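Local coordinates for protein glycosyltransferase Gtf1 (Streptococcus gordonii, PDB 5E9T) that belongs to the glycosyltransferases of the GT-B fold and carries an additional extended beta-sheet domain, at residues L311-E316 with H476-A481. The protein carries 1 engineered substitution. Numbering follows the deposited sequence.
Sequences LTYPKE and HSYQVA
Tyr313 and Tyr478 meet because each holds its CG beside the backbone N and anti to the carbonyl carbon (chi1 -68° and -65°), which sends the two rings toward one another from loop and helix. They form a T-shaped pair, with the planes at 84° and the ring centroids 4.5 Å apart. Tyr313 supplies the edge: its CE1 stands over the centre of the Tyr478 face, 3.3 Å from Tyr478 CE1, while its neighbour CD1 leans toward the hydroxyl end of that ring, near CZ and OH. Such a pairing sets the weakly positive C-H rim of one ring against the pi cloud of the other, and a tyrosine suits either role at a partly open surface, since its hydroxyl can stay in polar surroundings.

Leu311 reaches the same ring differently. Its CD2 fits between the edge of the Tyr478 ring, 3.5 Å from Tyr478 CD1, and CB of Ala481, 3.7 Å away. The second branch, CD1, lies alongside Ala481 and near the carbonyl oxygen of Tyr478, so the fork of leucine spreads over both residues, and the small alanine lets it come close to the helical backbone. At the far end of the tyrosine, Pro314 CD packs 3.6 Å from Tyr478 OH. That hydroxyl makes a weak hydrogen bond to Arg318, further along the same loop. No hydrogen bond joins the two segments, so the contact rests on aromatic and apolar packing.

The loop 311-316 belongs to the connection between strand 299-302, an outer strand of one parallel sheet, and strand 323-326, inside the other. Its partner, helix 474-481, packs through Ser477, Val480 and Ala481 on Val414 of helix 408-415.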
ATOM      1  N   LEU A 311     -41.000 -35.777  18.253  1.00 94.11           N
ATOM      2  CA  LEU A 311     -41.261 -36.788  17.235  1.00 95.58           C
ATOM      3  C   LEU A 311     -42.770 -36.886  17.006  1.00 95.05           C
ATOM      4  O   LEU A 311     -43.521 -37.202  17.933  1.00101.28           O
ATOM      5  CB  LEU A 311     -40.667 -38.134  17.651  1.00100.20           C
ATOM      6  CG  LEU A 311     -39.365 -38.517  16.945  1.00103.93           C
ATOM      7  CD1 LEU A 311     -38.720 -39.708  17.598  1.00100.83           C
ATOM      8  CD2 LEU A 311     -39.652 -38.841  15.520  1.00110.26           C
ATOM      9  N   THR A 312     -43.210 -36.601  15.776  1.00 87.26           N
ATOM     10  CA  THR A 312     -44.631 -36.624  15.428  1.00 85.40           C
ATOM     11  C   THR A 312     -45.040 -38.025  14.984  1.00 86.76           C
ATOM     12  O   THR A 312     -44.543 -38.536  13.973  1.00 86.08           O
ATOM     13  CB  THR A 312     -44.951 -35.632  14.308  1.00 83.45           C
ATOM     14  OG1 THR A 312     -44.261 -36.016  13.108  1.00 79.86           O
ATOM     15  CG2 THR A 312     -44.546 -34.233  14.689  1.00 85.53           C
ATOM     16  N   TYR A 313     -45.935 -38.625  15.716  1.00 91.69           N
ATOM     17  CA  TYR A 313     -46.565 -39.870  15.311  1.00 95.28           C
ATOM     18  C   TYR A 313     -47.860 -39.595  14.555  1.00 98.29           C
ATOM     19  O   TYR A 313     -48.512 -38.571  14.781  1.00 91.63           O
ATOM     20  CB  TYR A 313     -46.833 -40.743  16.528  1.00 92.21           C
ATOM     21  CG  TYR A 313     -45.540 -41.232  17.126  1.00 86.59           C
ATOM     22  CD1 TYR A 313     -44.451 -41.482  16.323  1.00 85.52           C
ATOM     23  CD2 TYR A 313     -45.393 -41.412  18.480  1.00 83.51           C
ATOM     24  CE1 TYR A 313     -43.256 -41.916  16.847  1.00 89.11           C
ATOM     25  CE2 TYR A 313     -44.193 -41.849  19.015  1.00 87.68           C
ATOM     26  CZ  TYR A 313     -43.128 -42.099  18.192  1.00 93.04           C
ATOM     27  OH  TYR A 313     -41.926 -42.534  18.705  1.00 97.70           O
ATOM     28  N   PRO A 314     -48.257 -40.489  13.642  1.00104.61           N
ATOM     29  CA  PRO A 314     -49.388 -40.178  12.757  1.00105.50           C
ATOM     30  C   PRO A 314     -50.738 -40.148  13.462  1.00108.37           C
ATOM     31  O   PRO A 314     -50.847 -40.407  14.664  1.00105.90           O
ATOM     32  CB  PRO A 314     -49.324 -41.302  11.715  1.00 98.77           C
ATOM     33  CG  PRO A 314     -48.720 -42.444  12.449  1.00 96.69           C
ATOM     34  CD  PRO A 314     -47.701 -41.829  13.373  1.00101.80           C
ATOM     35  N   LYS A 315     -51.776 -39.834  12.684  1.00112.70           N
ATOM     36  CA  LYS A 315     -53.163 -39.697  13.121  1.00112.47           C
ATOM     37  C   LYS A 315     -53.940 -41.002  13.021  1.00116.17           C
ATOM     38  O   LYS A 315     -55.177 -40.978  12.992  1.00120.17           O
ATOM     39  CB  LYS A 315     -53.863 -38.597  12.329  1.00106.01           C
ATOM     40  CG  LYS A 315     -53.428 -37.211  12.736  1.00 99.26           C
ATOM     41  CD  LYS A 315     -54.534 -36.208  12.497  1.00 96.30           C
ATOM     42  CE  LYS A 315     -54.133 -34.845  13.023  1.00 96.69           C
ATOM     43  NZ  LYS A 315     -55.130 -34.307  13.989  1.00 96.95           N
ATOM     44  N   GLU A 316     -53.224 -42.122  12.867  1.00115.57           N
ATOM     45  CA  GLU A 316     -53.534 -43.498  12.492  1.00116.57           C
ATOM     46  C   GLU A 316     -54.083 -43.788  11.086  1.00114.72           C
ATOM     47  O   GLU A 316     -54.673 -44.865  10.912  1.00114.65           O
ATOM     48  CB  GLU A 316     -54.636 -44.002  13.453  1.00124.89           C
ATOM     49  CG  GLU A 316     -54.476 -43.802  14.928  1.00130.57           C
ATOM     50  CD  GLU A 316     -55.424 -42.809  15.547  1.00133.67           C
ATOM     51  OE1 GLU A 316     -56.318 -42.371  14.976  1.00132.78           O
ATOM     52  OE2 GLU A 316     -55.271 -42.492  16.637  1.00136.39           O
ATOM     53  N   HIS A 476     -37.178 -47.699  12.379  1.00 89.38           N
ATOM     54  CA  HIS A 476     -35.823 -47.214  12.588  1.00 87.55           C
ATOM     55  C   HIS A 476     -35.673 -45.735  12.283  1.00 82.46           C
ATOM     56  O   HIS A 476     -34.728 -45.118  12.763  1.00 79.87           O
ATOM     57  CB  HIS A 476     -34.832 -48.025  11.769  1.00 86.93           C
ATOM     58  CG  HIS A 476     -33.559 -48.298  12.472  1.00 81.88           C
ATOM     59  ND1 HIS A 476     -32.486 -47.433  12.424  1.00 84.30           N
ATOM     60  CD2 HIS A 476     -33.162 -49.382  13.185  1.00 76.41           C
ATOM     61  CE1 HIS A 476     -31.487 -47.971  13.105  1.00 80.99           C
ATOM     62  NE2 HIS A 476     -31.869 -49.149  13.576  1.00 79.23           N
ATOM     63  N   SER A 477     -36.557 -45.153  11.479  1.00 78.17           N
ATOM     64  CA  SER A 477     -36.590 -43.699  11.401  1.00 77.68           C
ATOM     65  C   SER A 477     -36.857 -43.098  12.779  1.00 79.94           C
ATOM     66  O   SER A 477     -36.099 -42.246  13.250  1.00 86.31           O
ATOM     67  CB  SER A 477     -37.633 -43.256  10.375  1.00 76.36           C
ATOM     68  OG  SER A 477     -37.432 -43.993   9.176  1.00 68.77           O
ATOM     69  N   TYR A 478     -37.899 -43.575  13.468  1.00 78.96           N
ATOM     70  CA  TYR A 478     -38.096 -43.179  14.863  1.00 85.40           C
ATOM     71  C   TYR A 478     -36.895 -43.564  15.727  1.00 91.05           C
ATOM     72  O   TYR A 478     -36.608 -42.902  16.732  1.00 91.84           O
ATOM     73  CB  TYR A 478     -39.381 -43.804  15.407  1.00 88.84           C
ATOM     74  CG  TYR A 478     -40.642 -43.296  14.730  1.00 90.70           C
ATOM     75  CD1 TYR A 478     -40.801 -41.948  14.429  1.00 90.31           C
ATOM     76  CD2 TYR A 478     -41.667 -44.167  14.381  1.00 94.74           C
ATOM     77  CE1 TYR A 478     -41.953 -41.480  13.815  1.00 92.48           C
ATOM     78  CE2 TYR A 478     -42.818 -43.709  13.760  1.00 98.77           C
ATOM     79  CZ  TYR A 478     -42.956 -42.366  13.480  1.00 95.44           C
ATOM     80  OH  TYR A 478     -44.098 -41.907  12.861  1.00 92.17           O
ATOM     81  N   GLN A 479     -36.175 -44.621  15.344  1.00 91.52           N
ATOM     82  CA  GLN A 479     -34.950 -44.989  16.048  1.00 87.90           C
ATOM     83  C   GLN A 479     -33.845 -43.945  15.819  1.00 73.93           C
ATOM     84  O   GLN A 479     -33.296 -43.398  16.786  1.00 67.83           O
ATOM     85  CB  GLN A 479     -34.552 -46.439  15.669  1.00100.33           C
ATOM     86  CG  GLN A 479     -35.664 -47.499  16.170  1.00112.70           C
ATOM     87  CD  GLN A 479     -35.593 -49.008  15.696  1.00116.76           C
ATOM     88  OE1 GLN A 479     -35.904 -49.346  14.580  1.00116.79           O
ATOM     89  NE2 GLN A 479     -35.240 -49.884  16.612  1.00116.96           N
ATOM     90  N   VAL A 480     -33.566 -43.582  14.560  1.00 70.99           N
ATOM     91  CA  VAL A 480     -32.496 -42.608  14.302  1.00 71.51           C
ATOM     92  C   VAL A 480     -32.901 -41.184  14.695  1.00 65.78           C
ATOM     93  O   VAL A 480     -32.037 -40.354  15.009  1.00 60.51           O
ATOM     94  CB  VAL A 480     -32.052 -42.659  12.826  1.00 77.36           C
ATOM     95  CG1 VAL A 480     -31.187 -43.873  12.563  1.00 85.70           C
ATOM     96  CG2 VAL A 480     -33.246 -42.678  11.916  1.00 73.66           C
ATOM     97  N   ALA A 481     -34.204 -40.876  14.693  1.00 64.35           N
ATOM     98  CA  ALA A 481     -34.652 -39.493  14.837  1.00 62.21           C
ATOM     99  C   ALA A 481     -34.478 -38.976  16.252  1.00 66.79           C
ATOM    100  O   ALA A 481     -34.201 -37.790  16.442  1.00 69.91           O
ATOM    101  CB  ALA A 481     -36.121 -39.366  14.463  1.00 60.68           C
TER